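Long-range contact in probable sulfate-binding lipoprotein SubI (Mycobacterium tuberculosis, PDB 6DDN), which probably binds sulfate outside the membrane and delivers it for uptake, as a solute-binding component of a sulfate transport system: residues S140-V145 and V232-E237. Residues are numbered along the deposited sequence; the frame is centred on the assembly and turned at random.
With SO4 (sulfate ion), chain C.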
# COMPACT_ATOMS: atom_id res chain seq x y z
N SER A 140 -1.20 -4.31 4.38
CA SER A 140 -0.43 -3.71 5.46
C SER A 140 -1.38 -2.93 6.35
O SER A 140 -2.60 -3.07 6.26
CB SER A 140 0.70 -2.83 4.91
OG SER A 140 1.62 -2.48 5.92
N VAL A 141 -0.81 -2.10 7.23
CA VAL A 141 -1.58 -1.16 8.03
C VAL A 141 -0.86 0.18 8.00
O VAL A 141 0.35 0.26 7.78
CB VAL A 141 -1.75 -1.64 9.49
CG1 VAL A 141 -2.63 -2.87 9.55
CG2 VAL A 141 -0.39 -1.91 10.12
N VAL A 142 -1.63 1.25 8.22
CA VAL A 142 -1.05 2.58 8.32
C VAL A 142 -0.27 2.69 9.62
O VAL A 142 -0.75 2.27 10.69
CB VAL A 142 -2.14 3.65 8.22
CG1 VAL A 142 -1.55 5.03 8.37
CG2 VAL A 142 -2.88 3.53 6.89
N THR A 143 0.93 3.25 9.55
CA THR A 143 1.79 3.38 10.72
C THR A 143 2.50 4.72 10.68
O THR A 143 2.59 5.38 9.64
CB THR A 143 2.82 2.24 10.78
OG1 THR A 143 3.54 2.31 12.02
CG2 THR A 143 3.80 2.34 9.63
N PHE A 144 3.00 5.14 11.85
CA PHE A 144 3.81 6.34 11.97
C PHE A 144 5.27 5.95 11.85
O PHE A 144 5.81 5.30 12.74
CB PHE A 144 3.58 7.03 13.32
CG PHE A 144 2.18 7.53 13.53
CD1 PHE A 144 1.41 7.97 12.48
CD2 PHE A 144 1.64 7.57 14.81
CE1 PHE A 144 0.12 8.44 12.69
CE2 PHE A 144 0.36 8.03 15.03
CZ PHE A 144 -0.40 8.47 13.97
N VAL A 145 5.93 6.36 10.78
CA VAL A 145 7.38 6.28 10.75
C VAL A 145 7.93 7.44 11.57
O VAL A 145 7.48 8.58 11.45
CB VAL A 145 7.93 6.29 9.31
CG1 VAL A 145 9.44 6.18 9.34
CG2 VAL A 145 7.34 5.15 8.52
N VAL A 232 7.26 13.13 11.58
CA VAL A 232 6.58 11.84 11.50
C VAL A 232 6.13 11.63 10.06
O VAL A 232 5.55 12.53 9.45
CB VAL A 232 5.39 11.75 12.48
CG1 VAL A 232 4.53 13.00 12.37
CG2 VAL A 232 4.57 10.50 12.21
N LEU A 233 6.41 10.45 9.52
CA LEU A 233 6.01 10.08 8.17
C LEU A 233 4.94 9.01 8.25
O LEU A 233 5.19 7.91 8.76
CB LEU A 233 7.22 9.58 7.37
CG LEU A 233 6.93 8.64 6.20
CD1 LEU A 233 6.38 9.41 5.01
CD2 LEU A 233 8.17 7.86 5.81
N ILE A 234 3.75 9.32 7.75
CA ILE A 234 2.69 8.33 7.64
C ILE A 234 2.99 7.44 6.44
O ILE A 234 3.20 7.93 5.33
CB ILE A 234 1.31 9.00 7.51
CG1 ILE A 234 1.25 10.27 8.36
CG2 ILE A 234 0.22 8.04 7.93
CD1 ILE A 234 -0.13 10.89 8.41
N SER A 235 3.02 6.13 6.67
CA SER A 235 3.52 5.22 5.65
C SER A 235 2.95 3.83 5.89
O SER A 235 2.29 3.57 6.90
CB SER A 235 5.05 5.18 5.65
OG SER A 235 5.55 4.37 4.61
N TYR A 236 3.22 2.93 4.94
CA TYR A 236 2.89 1.53 5.13
C TYR A 236 3.77 0.93 6.22
O TYR A 236 4.91 1.34 6.43
CB TYR A 236 3.09 0.72 3.85
CG TYR A 236 2.50 1.30 2.58
CD1 TYR A 236 3.13 2.32 1.89
CD2 TYR A 236 1.33 0.78 2.04
CE1 TYR A 236 2.60 2.84 0.72
CE2 TYR A 236 0.79 1.28 0.87
CZ TYR A 236 1.43 2.31 0.22
OH TYR A 236 0.90 2.82 -0.94
N GLU A 237 3.22 -0.07 6.92
CA GLU A 237 4.04 -0.83 7.86
C GLU A 237 5.14 -1.59 7.13
O GLU A 237 6.24 -1.76 7.68
CB GLU A 237 3.15 -1.80 8.65
CG GLU A 237 3.84 -2.51 9.79
CD GLU A 237 3.06 -3.73 10.25
OE1 GLU A 237 2.47 -4.42 9.39
OE2 GLU A 237 3.04 -4.00 11.47
S SO4 C . 2.21 4.79 -3.57
O1 SO4 C . 2.56 4.29 -4.90
O2 SO4 C . 2.86 3.96 -2.56
O3 SO4 C . 2.65 6.17 -3.42
O4 SO4 C . 0.76 4.73 -3.40
O HOH W 1 2.86 -4.83 6.64
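V145 and L233 hold the tightly packed end of this antiparallel strand pair. Two backbone bonds tie them, V145 N to L233 O (2.7 Å) and L233 N to V145 O (2.9 Å), while their side chains run side by side, L233 CD2 resting 3.8 Å from V145 CB. With CG1 anti to the backbone N (chi1 -179°), V145 keeps CG2 beside that N, where it reaches CB of S235, a residue small enough to admit a branched neighbour. F225 of helix 218-227 covers both V145 and L233. F144 and I234 share the other face: V142 CG1 reaches I234 CG2 obliquely at 3.5 Å, and V232 CG2 meets F144 CB; beta-branched residues suit such extended, buried backbone.

In the middle of the pair the backbones of T143 and S235 exchange two N-H...O=C bonds, each donor nearly in line with its carbonyl. The pair belongs to the mixed sheet of one lobe in a two-lobed periplasmic solute-binding fold, and just beyond Y236 the strand gives way to helix 237-245. Y236 occupies the N-cap position, and its ring extends from the sheet to the sulfate, OH donating to O2 at 2.8 Å; S110 also bonds this hydroxyl, and backbone N-H groups of A60, S177 and G218 help hold the anion.

The polar end at S140 and E237 is looser, though still buried. E237 N reaches V141 O (3.0 Å) with a bent N-H...O angle of 136°. A water stands between the side chains, accepting from S140 OG and donating to E237 OE1. Serine's short hydroxyl fits beside the helix start, where N238 N also bonds it; the longer, extended acid carries OE1 to a salt bridge with R299.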